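Local coordinates for protein disulfide-isomerase A4 (Rattus norvegicus, PDB 3EC3), which catalyses the rearrangement of disulfide bonds in proteins of the endoplasmic reticulum, and is represented here by its noncatalytic pair of thioredoxin-like domains, at residues 91-96 with 107-112; 119-124 with 180-185; 167-172 with 225-230. The protein carries 1 engineered substitution. All coordinates share one frame; numbering follows the deposited sequence.

Interaction 1: residues 91-96 with 107-112; sequences RMHVMD and KDYVVK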
ATOM      1  N   ARG A  91      11.906  -2.336   5.371  1.00 19.89           N
ATOM      2  CA  ARG A  91      11.635  -0.918   5.337  1.00 22.43           C
ATOM      3  C   ARG A  91      11.851  -0.319   3.957  1.00 22.56           C
ATOM      4  O   ARG A  91      11.311   0.748   3.643  1.00 22.01           O
ATOM      5  CB  ARG A  91      12.502  -0.174   6.349  1.00 24.02           C
ATOM      6  CG  ARG A  91      12.224  -0.607   7.791  1.00 26.90           C
ATOM      7  CD  ARG A  91      11.242   0.315   8.407  1.00 31.38           C
ATOM      8  NE  ARG A  91      10.915  -0.017   9.789  1.00 35.05           N
ATOM      9  CZ  ARG A  91      11.413   0.612  10.853  1.00 40.99           C
ATOM     10  NH1 ARG A  91      12.283   1.612  10.694  1.00 43.40           N
ATOM     11  NH2 ARG A  91      11.047   0.235  12.085  1.00 43.26           N
HETATM   12  N   MSE A  92      12.682  -0.967   3.148  1.00 22.69           N
HETATM   13  CA  MSE A  92      12.878  -0.460   1.802  1.00 25.60           C
HETATM   14  C   MSE A  92      12.945  -1.556   0.801  1.00 24.20           C
HETATM   15  O   MSE A  92      13.480  -2.636   1.089  1.00 23.72           O
HETATM   16  CB  MSE A  92      14.113   0.451   1.689  1.00 25.39           C
HETATM   17  CG  MSE A  92      15.285   0.164   2.563  1.00 29.67           C
HETATM   18 SE   MSE A  92      16.446   1.801   2.308  0.70 36.54          SE
HETATM   19  CE  MSE A  92      16.011   2.632   3.959  1.00 36.44           C
ATOM     20  N   HIS A  93      12.375  -1.299  -0.366  1.00 21.79           N
ATOM     21  CA  HIS A  93      12.631  -2.139  -1.532  1.00 21.76           C
ATOM     22  C   HIS A  93      13.570  -1.360  -2.431  1.00 21.33           C
ATOM     23  O   HIS A  93      13.265  -0.221  -2.766  1.00 20.27           O
ATOM     24  CB  HIS A  93      11.324  -2.453  -2.227  1.00 22.10           C
ATOM     25  CG  HIS A  93      10.572  -3.578  -1.565  1.00 22.68           C
ATOM     26  ND1 HIS A  93       9.557  -3.361  -0.668  1.00 25.84           N
ATOM     27  CD2 HIS A  93      10.688  -4.917  -1.684  1.00 26.19           C
ATOM     28  CE1 HIS A  93       9.056  -4.521  -0.273  1.00 26.67           C
ATOM     29  NE2 HIS A  93       9.719  -5.482  -0.879  1.00 29.73           N
ATOM     30  N   VAL A  94      14.704  -1.976  -2.807  1.00 20.28           N
ATOM     31  CA  VAL A  94      15.773  -1.291  -3.515  1.00 20.66           C
ATOM     32  C   VAL A  94      16.077  -1.998  -4.843  1.00 22.23           C
ATOM     33  O   VAL A  94      16.276  -3.235  -4.861  1.00 22.18           O
ATOM     34  CB  VAL A  94      17.053  -1.222  -2.642  1.00 20.95           C
ATOM     35  CG1 VAL A  94      18.171  -0.498  -3.371  1.00 20.25           C
ATOM     36  CG2 VAL A  94      16.754  -0.491  -1.312  1.00 20.75           C
HETATM   37  N   MSE A  95      16.059  -1.239  -5.940  1.00 21.64           N
HETATM   38  CA  MSE A  95      16.352  -1.764  -7.276  1.00 24.01           C
HETATM   39  C   MSE A  95      17.540  -1.014  -7.861  1.00 23.15           C
HETATM   40  O   MSE A  95      17.603   0.203  -7.755  1.00 20.68           O
HETATM   41  CB  MSE A  95      15.160  -1.596  -8.210  1.00 22.65           C
HETATM   42  CG  MSE A  95      15.422  -2.102  -9.634  1.00 27.36           C
HETATM   43 SE   MSE A  95      13.888  -1.720 -10.755  0.70 31.03          SE
HETATM   44  CE  MSE A  95      13.885   0.001 -10.678  1.00 33.64           C
ATOM     45  N   ASP A  96      18.487  -1.753  -8.443  1.00 22.63           N
ATOM     46  CA  ASP A  96      19.611  -1.135  -9.159  1.00 24.12           C
ATOM     47  C   ASP A  96      19.076  -0.452 -10.388  1.00 23.20           C
ATOM     48  O   ASP A  96      18.264  -1.032 -11.102  1.00 22.33           O
ATOM     49  CB  ASP A  96      20.663  -2.187  -9.615  1.00 25.18           C
ATOM     50  CG  ASP A  96      21.313  -2.937  -8.451  1.00 30.76           C
ATOM     51  OD1 ASP A  96      21.092  -2.552  -7.272  1.00 37.60           O
ATOM     52  OD2 ASP A  96      22.070  -3.923  -8.708  1.00 37.70           O
ATOM     53  N   LYS A 107       9.262   0.945 -14.169  1.00 23.71           N
ATOM     54  CA  LYS A 107       7.822   1.112 -14.076  1.00 24.15           C
ATOM     55  C   LYS A 107       7.188  -0.135 -13.452  1.00 23.91           C
ATOM     56  O   LYS A 107       6.377  -0.015 -12.550  1.00 22.03           O
ATOM     57  CB  LYS A 107       7.255   1.457 -15.466  1.00 23.82           C
ATOM     58  CG  LYS A 107       5.742   1.363 -15.606  1.00 27.78           C
ATOM     59  CD  LYS A 107       5.195   1.865 -16.978  1.00 27.50           C
ATOM     60  CE  LYS A 107       6.300   2.296 -18.019  1.00 31.54           C
ATOM     61  NZ  LYS A 107       5.797   2.371 -19.452  1.00 33.12           N
ATOM     62  N   ASP A 108       7.588  -1.320 -13.916  1.00 24.12           N
ATOM     63  CA  ASP A 108       7.139  -2.577 -13.322  1.00 24.73           C
ATOM     64  C   ASP A 108       7.426  -2.703 -11.823  1.00 23.67           C
ATOM     65  O   ASP A 108       6.543  -3.108 -11.078  1.00 23.20           O
ATOM     66  CB  ASP A 108       7.768  -3.764 -14.062  1.00 25.00           C
ATOM     67  CG  ASP A 108       7.138  -4.012 -15.428  1.00 27.01           C
ATOM     68  OD1 ASP A 108       6.197  -3.292 -15.841  1.00 26.68           O
ATOM     69  OD2 ASP A 108       7.610  -4.943 -16.096  1.00 28.75           O
ATOM     70  N   TYR A 109       8.653  -2.378 -11.391  1.00 23.49           N
ATOM     71  CA  TYR A 109       9.059  -2.515  -9.974  1.00 22.55           C
ATOM     72  C   TYR A 109       8.218  -1.599  -9.059  1.00 22.64           C
ATOM     73  O   TYR A 109       7.818  -1.996  -7.942  1.00 23.00           O
ATOM     74  CB  TYR A 109      10.536  -2.160  -9.821  1.00 22.52           C
ATOM     75  CG  TYR A 109      11.182  -2.538  -8.507  1.00 22.11           C
ATOM     76  CD1 TYR A 109      11.294  -1.615  -7.485  1.00 20.74           C
ATOM     77  CD2 TYR A 109      11.705  -3.816  -8.309  1.00 21.45           C
ATOM     78  CE1 TYR A 109      11.912  -1.939  -6.286  1.00 22.17           C
ATOM     79  CE2 TYR A 109      12.317  -4.159  -7.123  1.00 23.36           C
ATOM     80  CZ  TYR A 109      12.413  -3.207  -6.114  1.00 21.97           C
ATOM     81  OH  TYR A 109      13.007  -3.534  -4.926  1.00 23.44           O
ATOM     82  N   VAL A 110       7.977  -0.373  -9.519  1.00 22.10           N
ATOM     83  CA  VAL A 110       7.129   0.588  -8.786  1.00 21.64           C
ATOM     84  C   VAL A 110       5.714   0.032  -8.634  1.00 22.14           C
ATOM     85  O   VAL A 110       5.168   0.026  -7.559  1.00 22.09           O
ATOM     86  CB  VAL A 110       7.096   1.972  -9.504  1.00 21.86           C
ATOM     87  CG1 VAL A 110       6.055   2.860  -8.869  1.00 21.19           C
ATOM     88  CG2 VAL A 110       8.484   2.628  -9.452  1.00 20.17           C
ATOM     89  N   VAL A 111       5.124  -0.458  -9.724  1.00 23.37           N
ATOM     90  CA  VAL A 111       3.754  -0.993  -9.639  1.00 23.98           C
ATOM     91  C   VAL A 111       3.735  -2.208  -8.696  1.00 24.26           C
ATOM     92  O   VAL A 111       2.935  -2.252  -7.770  1.00 25.56           O
ATOM     93  CB  VAL A 111       3.129  -1.287 -11.045  1.00 24.34           C
ATOM     94  CG1 VAL A 111       1.747  -1.984 -10.926  1.00 25.87           C
ATOM     95  CG2 VAL A 111       2.983   0.020 -11.851  1.00 23.32           C
ATOM     96  N   LYS A 112       4.669  -3.120  -8.891  1.00 24.59           N
ATOM     97  CA  LYS A 112       4.799  -4.304  -8.065  1.00 25.05           C
ATOM     98  C   LYS A 112       4.851  -3.966  -6.585  1.00 25.11           C
ATOM     99  O   LYS A 112       4.107  -4.561  -5.786  1.00 25.46           O
ATOM    100  CB  LYS A 112       6.040  -5.106  -8.479  1.00 24.65           C
ATOM    101  CG  LYS A 112       6.291  -6.339  -7.599  1.00 27.63           C
ATOM    102  CD  LYS A 112       7.279  -7.280  -8.221  1.00 28.37           C
ATOM    103  CE  LYS A 112       7.563  -8.471  -7.308  1.00 30.64           C
ATOM    104  NZ  LYS A 112       8.706  -9.295  -7.861  1.00 33.09           N
TER

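Interaction 2: residues 119-124 with 180-185; sequences GHRKTS and ATEVKD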
ATOM      1  N   GLY A 119      -2.499  -1.827   3.549  1.00 14.34           N
ATOM      2  CA  GLY A 119      -2.627  -0.388   3.382  1.00 15.90           C
ATOM      3  C   GLY A 119      -4.018   0.078   3.726  1.00 16.65           C
ATOM      4  O   GLY A 119      -4.840  -0.706   4.211  1.00 15.86           O
ATOM      5  N   HIS A 120      -4.276   1.359   3.474  1.00 16.39           N
ATOM      6  CA  HIS A 120      -5.567   1.986   3.795  1.00 16.97           C
ATOM      7  C   HIS A 120      -6.277   2.318   2.478  1.00 17.82           C
ATOM      8  O   HIS A 120      -5.824   3.181   1.720  1.00 18.43           O
ATOM      9  CB  HIS A 120      -5.364   3.285   4.613  1.00 17.57           C
ATOM     10  CG  HIS A 120      -6.650   3.991   4.981  1.00 18.34           C
ATOM     11  ND1 HIS A 120      -6.658   5.248   5.540  1.00 19.41           N
ATOM     12  CD2 HIS A 120      -7.946   3.618   4.875  1.00 17.44           C
ATOM     13  CE1 HIS A 120      -7.908   5.632   5.760  1.00 18.55           C
ATOM     14  NE2 HIS A 120      -8.711   4.644   5.395  1.00 21.36           N
ATOM     15  N   ARG A 121      -7.338   1.562   2.195  1.00 16.70           N
ATOM     16  CA  ARG A 121      -8.164   1.770   0.998  1.00 17.92           C
ATOM     17  C   ARG A 121      -9.137   2.900   1.304  1.00 19.00           C
ATOM     18  O   ARG A 121      -9.856   2.861   2.297  1.00 18.75           O
ATOM     19  CB  ARG A 121      -8.898   0.471   0.635  1.00 17.35           C
ATOM     20  CG  ARG A 121      -9.933   0.622  -0.517  1.00 19.37           C
ATOM     21  CD  ARG A 121     -10.655  -0.700  -0.598  1.00 21.99           C
ATOM     22  NE  ARG A 121     -11.691  -0.758  -1.630  1.00 21.15           N
ATOM     23  CZ  ARG A 121     -12.986  -0.888  -1.368  1.00 21.84           C
ATOM     24  NH1 ARG A 121     -13.851  -0.991  -2.362  1.00 19.74           N
ATOM     25  NH2 ARG A 121     -13.416  -0.930  -0.105  1.00 24.02           N
ATOM     26  N   LYS A 122      -9.117   3.916   0.453  1.00 20.30           N
ATOM     27  CA  LYS A 122      -9.866   5.132   0.641  1.00 22.22           C
ATOM     28  C   LYS A 122     -10.681   5.362  -0.613  1.00 23.30           C
ATOM     29  O   LYS A 122     -10.221   5.063  -1.698  1.00 22.40           O
ATOM     30  CB  LYS A 122      -8.894   6.293   0.805  1.00 22.55           C
ATOM     31  CG  LYS A 122      -8.169   6.302   2.123  1.00 23.78           C
ATOM     32  CD  LYS A 122      -7.463   7.606   2.349  1.00 26.61           C
ATOM     33  CE  LYS A 122      -6.131   7.645   1.665  1.00 31.25           C
ATOM     34  NZ  LYS A 122      -5.257   8.609   2.395  1.00 32.14           N
ATOM     35  N   THR A 123     -11.887   5.916  -0.481  1.00 25.37           N
ATOM     36  CA  THR A 123     -12.632   6.323  -1.678  1.00 26.67           C
ATOM     37  C   THR A 123     -11.794   7.218  -2.629  1.00 28.26           C
ATOM     38  O   THR A 123     -11.996   7.192  -3.844  1.00 28.79           O
ATOM     39  CB  THR A 123     -13.989   6.999  -1.334  1.00 27.20           C
ATOM     40  OG1 THR A 123     -13.781   8.091  -0.427  1.00 27.98           O
ATOM     41  CG2 THR A 123     -14.954   5.994  -0.720  1.00 26.28           C
ATOM     42  N   SER A 124     -10.842   7.978  -2.079  1.00 29.38           N
ATOM     43  CA  SER A 124      -9.906   8.763  -2.892  1.00 30.62           C
ATOM     44  C   SER A 124      -8.772   7.977  -3.605  1.00 31.02           C
ATOM     45  O   SER A 124      -8.158   8.475  -4.546  1.00 32.60           O
ATOM     46  CB  SER A 124      -9.338   9.935  -2.083  1.00 30.52           C
ATOM     47  OG  SER A 124      -8.552   9.488  -0.992  1.00 34.18           O
ATOM     48  N   ALA A 180     -19.682   3.562   3.912  1.00 35.18           N
ATOM     49  CA  ALA A 180     -21.034   3.302   4.441  1.00 35.85           C
ATOM     50  C   ALA A 180     -21.946   2.543   3.466  1.00 36.31           C
ATOM     51  O   ALA A 180     -22.560   1.514   3.826  1.00 36.20           O
ATOM     52  CB  ALA A 180     -21.697   4.618   4.897  1.00 35.29           C
ATOM     53  N   THR A 181     -22.026   3.040   2.237  1.00 36.53           N
ATOM     54  CA  THR A 181     -22.962   2.454   1.292  1.00 37.66           C
ATOM     55  C   THR A 181     -22.461   1.137   0.703  1.00 37.47           C
ATOM     56  O   THR A 181     -23.263   0.253   0.443  1.00 38.13           O
ATOM     57  CB  THR A 181     -23.550   3.470   0.245  1.00 37.57           C
ATOM     58  OG1 THR A 181     -23.936   2.767  -0.940  1.00 38.23           O
ATOM     59  CG2 THR A 181     -22.555   4.570  -0.119  1.00 39.09           C
ATOM     60  N   GLU A 182     -21.144   0.987   0.544  1.00 37.83           N
ATOM     61  CA  GLU A 182     -20.567  -0.314   0.226  1.00 37.48           C
ATOM     62  C   GLU A 182     -20.912  -1.343   1.316  1.00 37.38           C
ATOM     63  O   GLU A 182     -21.263  -2.487   0.987  1.00 37.47           O
ATOM     64  CB  GLU A 182     -19.040  -0.211   0.059  1.00 37.12           C
ATOM     65  CG  GLU A 182     -18.393  -1.505  -0.354  1.00 38.67           C
ATOM     66  CD  GLU A 182     -16.960  -1.305  -0.723  1.00 39.21           C
ATOM     67  OE1 GLU A 182     -16.687  -1.144  -1.925  1.00 40.39           O
ATOM     68  OE2 GLU A 182     -16.111  -1.259   0.187  1.00 40.57           O
ATOM     69  N   VAL A 183     -20.801  -0.917   2.614  1.00 37.66           N
ATOM     70  CA  VAL A 183     -21.093  -1.782   3.773  1.00 38.21           C
ATOM     71  C   VAL A 183     -22.575  -2.181   3.889  1.00 39.55           C
ATOM     72  O   VAL A 183     -22.891  -3.333   4.227  1.00 39.66           O
ATOM     73  CB  VAL A 183     -20.632  -1.090   5.083  1.00 38.68           C
ATOM     74  CG1 VAL A 183     -21.138  -1.830   6.335  1.00 37.68           C
ATOM     75  CG2 VAL A 183     -19.090  -0.966   5.098  1.00 37.66           C
ATOM     76  N   LYS A 184     -23.470  -1.224   3.622  1.00 39.38           N
ATOM     77  CA  LYS A 184     -24.902  -1.478   3.603  1.00 40.79           C
ATOM     78  C   LYS A 184     -25.180  -2.531   2.540  1.00 41.14           C
ATOM     79  O   LYS A 184     -25.814  -3.563   2.816  1.00 41.50           O
ATOM     80  CB  LYS A 184     -25.662  -0.188   3.286  1.00 40.48           C
ATOM     81  CG  LYS A 184     -27.169  -0.323   3.309  1.00 41.63           C
ATOM     82  CD  LYS A 184     -27.829   1.013   2.953  1.00 43.92           C
ATOM     83  CE  LYS A 184     -27.617   2.087   4.079  1.00 45.26           C
ATOM     84  NZ  LYS A 184     -26.253   2.776   4.020  1.00 46.56           N
ATOM     85  N   ASP A 185     -24.657  -2.280   1.340  1.00 41.95           N
ATOM     86  CA  ASP A 185     -24.839  -3.152   0.177  1.00 42.67           C
ATOM     87  C   ASP A 185     -24.268  -4.571   0.338  1.00 42.74           C
ATOM     88  O   ASP A 185     -24.741  -5.518  -0.310  1.00 42.59           O
ATOM     89  CB  ASP A 185     -24.272  -2.474  -1.079  1.00 43.11           C
ATOM     90  CG  ASP A 185     -25.032  -1.198  -1.447  1.00 44.58           C
ATOM     91  OD1 ASP A 185     -26.099  -0.923  -0.850  1.00 46.03           O
ATOM     92  OD2 ASP A 185     -24.563  -0.467  -2.342  1.00 47.38           O
TER

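Interaction 3: residues 167-172 with 225-230; sequences PEYTFA and AFKKGK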
ATOM      1  N   PRO A 167      -0.236 -14.092   0.068  1.00 19.02           N
ATOM      2  CA  PRO A 167       0.311 -13.061  -0.798  1.00 19.20           C
ATOM      3  C   PRO A 167      -0.414 -12.962  -2.133  1.00 18.78           C
ATOM      4  O   PRO A 167      -0.241 -11.987  -2.861  1.00 17.14           O
ATOM      5  CB  PRO A 167       1.760 -13.514  -0.988  1.00 20.15           C
ATOM      6  CG  PRO A 167       1.720 -15.039  -0.782  1.00 20.65           C
ATOM      7  CD  PRO A 167       0.773 -15.137   0.375  1.00 20.19           C
ATOM      8  N   GLU A 168      -1.189 -13.993  -2.469  1.00 18.17           N
ATOM      9  CA  GLU A 168      -1.923 -14.033  -3.729  1.00 17.97           C
ATOM     10  C   GLU A 168      -3.158 -13.106  -3.739  1.00 18.36           C
ATOM     11  O   GLU A 168      -3.743 -12.838  -4.823  1.00 17.42           O
ATOM     12  CB  GLU A 168      -2.363 -15.469  -4.015  1.00 18.24           C
ATOM     13  CG  GLU A 168      -3.372 -16.007  -2.986  1.00 18.46           C
ATOM     14  CD  GLU A 168      -2.713 -16.792  -1.847  1.00 22.77           C
ATOM     15  OE1 GLU A 168      -1.511 -16.567  -1.559  1.00 21.59           O
ATOM     16  OE2 GLU A 168      -3.388 -17.664  -1.262  1.00 19.79           O
ATOM     17  N   TYR A 169      -3.547 -12.595  -2.553  1.00 17.17           N
ATOM     18  CA  TYR A 169      -4.636 -11.617  -2.458  1.00 16.83           C
ATOM     19  C   TYR A 169      -4.087 -10.296  -1.906  1.00 17.28           C
ATOM     20  O   TYR A 169      -3.101 -10.308  -1.175  1.00 16.93           O
ATOM     21  CB  TYR A 169      -5.739 -12.123  -1.506  1.00 18.46           C
ATOM     22  CG  TYR A 169      -6.223 -13.521  -1.853  1.00 19.23           C
ATOM     23  CD1 TYR A 169      -6.406 -13.904  -3.193  1.00 19.35           C
ATOM     24  CD2 TYR A 169      -6.507 -14.453  -0.847  1.00 21.73           C
ATOM     25  CE1 TYR A 169      -6.863 -15.200  -3.542  1.00 21.29           C
ATOM     26  CE2 TYR A 169      -6.969 -15.754  -1.181  1.00 21.48           C
ATOM     27  CZ  TYR A 169      -7.140 -16.113  -2.511  1.00 20.70           C
ATOM     28  OH  TYR A 169      -7.580 -17.385  -2.811  1.00 20.99           O
ATOM     29  N   THR A 170      -4.737  -9.196  -2.266  1.00 16.15           N
ATOM     30  CA  THR A 170      -4.429  -7.847  -1.708  1.00 15.36           C
ATOM     31  C   THR A 170      -5.351  -7.646  -0.487  1.00 16.22           C
ATOM     32  O   THR A 170      -6.514  -8.043  -0.531  1.00 16.94           O
ATOM     33  CB  THR A 170      -4.693  -6.780  -2.756  1.00 15.62           C
ATOM     34  OG1 THR A 170      -3.993  -7.126  -3.983  1.00 13.70           O
ATOM     35  CG2 THR A 170      -4.275  -5.387  -2.254  1.00 14.98           C
ATOM     36  N   PHE A 171      -4.813  -7.114   0.618  1.00 15.23           N
ATOM     37  CA  PHE A 171      -5.609  -6.869   1.843  1.00 15.57           C
ATOM     38  C   PHE A 171      -5.523  -5.375   2.107  1.00 16.83           C
ATOM     39  O   PHE A 171      -4.481  -4.735   1.821  1.00 16.52           O
ATOM     40  CB  PHE A 171      -5.015  -7.585   3.038  1.00 14.04           C
ATOM     41  CG  PHE A 171      -5.175  -9.111   3.041  1.00 17.68           C
ATOM     42  CD1 PHE A 171      -4.497  -9.923   2.154  1.00 16.79           C
ATOM     43  CD2 PHE A 171      -5.982  -9.720   4.007  1.00 16.27           C
ATOM     44  CE1 PHE A 171      -4.632 -11.323   2.197  1.00 16.39           C
ATOM     45  CE2 PHE A 171      -6.131 -11.128   4.058  1.00 13.90           C
ATOM     46  CZ  PHE A 171      -5.459 -11.924   3.152  1.00 14.38           C
ATOM     47  N   ALA A 172      -6.611  -4.808   2.617  1.00 16.81           N
ATOM     48  CA  ALA A 172      -6.613  -3.386   2.980  1.00 16.82           C
ATOM     49  C   ALA A 172      -7.557  -3.185   4.145  1.00 18.13           C
ATOM     50  O   ALA A 172      -8.543  -3.959   4.305  1.00 19.24           O
ATOM     51  CB  ALA A 172      -7.060  -2.535   1.790  1.00 16.81           C
ATOM     52  N   ALA A 225     -12.164 -20.015   3.159  1.00 35.02           N
ATOM     53  CA  ALA A 225     -13.446 -20.495   2.612  1.00 35.02           C
ATOM     54  C   ALA A 225     -13.655 -19.902   1.214  1.00 34.73           C
ATOM     55  O   ALA A 225     -14.129 -20.602   0.287  1.00 35.64           O
ATOM     56  CB  ALA A 225     -14.595 -20.165   3.538  1.00 34.09           C
ATOM     57  N   PHE A 226     -13.247 -18.640   1.059  1.00 33.50           N
ATOM     58  CA  PHE A 226     -13.236 -17.975  -0.242  1.00 32.74           C
ATOM     59  C   PHE A 226     -12.375 -18.724  -1.258  1.00 31.80           C
ATOM     60  O   PHE A 226     -12.823 -18.994  -2.366  1.00 31.75           O
ATOM     61  CB  PHE A 226     -12.737 -16.530  -0.147  1.00 32.54           C
ATOM     62  CG  PHE A 226     -12.435 -15.909  -1.511  1.00 32.70           C
ATOM     63  CD1 PHE A 226     -11.122 -15.805  -1.975  1.00 31.51           C
ATOM     64  CD2 PHE A 226     -13.475 -15.462  -2.330  1.00 35.14           C
ATOM     65  CE1 PHE A 226     -10.854 -15.244  -3.218  1.00 32.90           C
ATOM     66  CE2 PHE A 226     -13.223 -14.912  -3.592  1.00 36.14           C
ATOM     67  CZ  PHE A 226     -11.919 -14.799  -4.040  1.00 34.29           C
ATOM     68  N   LYS A 227     -11.142 -19.038  -0.859  1.00 31.17           N
ATOM     69  CA  LYS A 227     -10.147 -19.702  -1.698  1.00 30.95           C
ATOM     70  C   LYS A 227     -10.673 -21.026  -2.201  1.00 31.18           C
ATOM     71  O   LYS A 227     -10.475 -21.400  -3.375  1.00 30.38           O
ATOM     72  CB  LYS A 227      -8.900 -19.980  -0.863  1.00 30.44           C
ATOM     73  CG  LYS A 227      -7.761 -20.679  -1.601  1.00 31.22           C
ATOM     74  CD  LYS A 227      -6.606 -20.850  -0.623  1.00 33.57           C
ATOM     75  CE  LYS A 227      -5.288 -20.279  -1.121  1.00 36.80           C
ATOM     76  NZ  LYS A 227      -5.345 -19.208  -2.177  1.00 33.80           N
ATOM     77  N   LYS A 228     -11.323 -21.733  -1.283  1.00 32.63           N
ATOM     78  CA  LYS A 228     -11.842 -23.080  -1.515  1.00 32.56           C
ATOM     79  C   LYS A 228     -13.195 -23.080  -2.221  1.00 33.66           C
ATOM     80  O   LYS A 228     -13.762 -24.148  -2.476  1.00 32.38           O
ATOM     81  CB  LYS A 228     -11.936 -23.817  -0.181  1.00 32.68           C
ATOM     82  CG  LYS A 228     -10.609 -24.346   0.336  1.00 33.83           C
ATOM     83  CD  LYS A 228     -10.821 -25.177   1.605  1.00 39.80           C
ATOM     84  CE  LYS A 228      -9.767 -24.854   2.667  1.00 42.64           C
ATOM     85  NZ  LYS A 228     -10.338 -24.854   4.066  1.00 45.93           N
ATOM     86  N   GLY A 229     -13.698 -21.886  -2.544  1.00 34.42           N
ATOM     87  CA  GLY A 229     -14.971 -21.731  -3.243  1.00 35.55           C
ATOM     88  C   GLY A 229     -16.184 -22.099  -2.407  1.00 36.25           C
ATOM     89  O   GLY A 229     -17.169 -22.584  -2.948  1.00 36.36           O
ATOM     90  N   LYS A 230     -16.119 -21.869  -1.095  1.00 37.07           N
ATOM     91  CA  LYS A 230     -17.177 -22.311  -0.173  1.00 38.15           C
ATOM     92  C   LYS A 230     -18.152 -21.200   0.225  1.00 38.67           C
ATOM     93  O   LYS A 230     -19.076 -21.435   1.016  1.00 38.84           O
ATOM     94  CB  LYS A 230     -16.564 -22.958   1.070  1.00 37.90           C
ATOM     95  CG  LYS A 230     -16.062 -24.363   0.839  1.00 41.26           C
ATOM     96  CD  LYS A 230     -14.961 -24.755   1.820  1.00 44.81           C
ATOM     97  CE  LYS A 230     -15.442 -24.813   3.270  1.00 45.99           C
ATOM     98  NZ  LYS A 230     -14.604 -25.763   4.066  1.00 46.35           N
TER

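Interaction 1: residues 91-96 with 107-112
Tyr109, reaching from helix 103-113 to the edge strand 93-96 of the first thioredoxin-like domain, lays a face of its ring against Met95, which is selenomethionine in this crystal. Strand 93-96 and the helix segment 107-112, successive elements that close this fold, run almost antiparallel (173°), their axes 10.3 Å apart at the closest, a gap that side chains have to bridge. Along the helix, Lys107 comes first but turns away from the strand, its side chain resting on Thr50 and Leu51 of helix 39-51. Two residues later, on the helix side, Tyr109 carries the contact by itself. Its CG stands anti to the backbone N (chi1 -167°), which swings the ring out toward the strand. Met95 CB sits over the middle of this ring, 3.7 Å from the centroid, in a CH-pi contact. From there the two chains run alongside one another, head to tail. The SE atom of Met95 comes to 3.5 Å from Tyr109 CB and lies obliquely over the ring, a Met-aromatic contact. At the far end of the ring, Tyr109 OH approaches CB of His93 at 3.4 Å and lies 3.3 Å from Val94 O. Next along the helix, Val110, buried, points the other way onto Leu51, where an apolar residue belongs. His113, one turn beyond Tyr109, meets its ring and stacks on that of His93. The Met95 part of the contact thus rests on dispersion and on a polarisable thioether, sulfur in the natural residue, beside a pi cloud; a long flexible side chain suits the task of following a flat ring.

Interaction 2: residues 119-124 with 180-185
Arg121, at the end of edge strand 118-121 in the second thioredoxin-like domain, and Glu182, on helix 180-185, meet head-on in a two-pronged salt bridge. The arginine side chain begins at CB, which packs beside Ala172 of the neighbouring strand. CG is anti to the backbone N (chi1 173°), and from there to NE the chain is fully extended, sending the charged group straight across toward the helix. This aliphatic shaft passes through an apolar neighbourhood that includes Leu135 and Val137 of strand 135-140. Arg121 CZ then faces the carboxylate, 3.5 Å from Glu182 OE2. At the tip, NH1 donates to Glu182 OE1 at 2.9 Å, and NH2 to Glu182 OE2 at 2.7 Å. Both bonds are nearly straight, within 8° of linear, and each uses the syn lone pair of its oxygen. The two flat groups lie in almost one plane (6° between them), NH1 and NH2 each taking one oxygen. Glu182 meets this approach with a similarly extended chain coming from the opposite direction. Its OE2 has a second partner, the hydroxyl of Tyr139, while Tyr179 adds a cation-pi contact to the arginine. A long arginine suits the place because its shaft can cross apolar ground before its charge is delivered. With the arginine buried, the paired carboxylate probably offsets the cost of holding that charge away from water, and two parallel bonds restrain rotation of both flat groups, tying the edge strand to the helix.

Interaction 3: residues 167-172 with 225-230
Lys227, in the last turn of helix 216-227, brings its ammonium to both Glu168 and Tyr169, so that the C-terminal helix of the second thioredoxin-like domain is packed by the approach to strand 170-175. The polar links come first. NZ forms a salt bridge with Glu168 OE2 at 2.7 Å, reaching the carboxylate on its anti side and 24° out of its plane, and it also donates to Tyr169 OH at 3.0 Å. Extended as far as CD, the lysine chain then bends at its last two torsions, and the nearly eclipsed chi4 (23°) turns NZ toward both acceptors.

The aromatic link is a T-shaped pair: the edge of Phe226 points at the face of Tyr169, centroids 5.5 Å apart and planes at 76°. Apolar contact adds to it, with Tyr169 CZ 3.9 Å from Phe226 CE1, and Glu168 CG lies over a face of the tyrosine ring. A leucine in place of Tyr169 would probably leave the Phe226 edge without a pi face and Lys227 with one acceptor fewer.

Beyond these residues the helix closes in a Schellman motif, where Gly229 readily accepts the positive phi. Tyrosine thus serves twice, as ring and as acceptor, and the exposed lysine and glutamate are likely to add a modest, solvent-screened attraction.

The chain holds two thioredoxin-like domains in tandem, each with a five-stranded mixed sheet of strand order 1-3-2-4-5. Interaction 1 belongs to the first, joining its edge strand 93-96 to the helix that follows it. Interactions 2 and 3 belong to the second and alternate along the chain. They share its sheet, where strands 118-121 and 170-175 are neighbours, and touch there through Arg121 and Ala172, their centres about 18 Å apart. Interaction 1 closes before either opens, its centre about 27 Å from that of interaction 2 and about 24 Å from that of interaction 3. Each of these noncatalytic domains of the isomerase is thus held together by its own helix-to-sheet contacts.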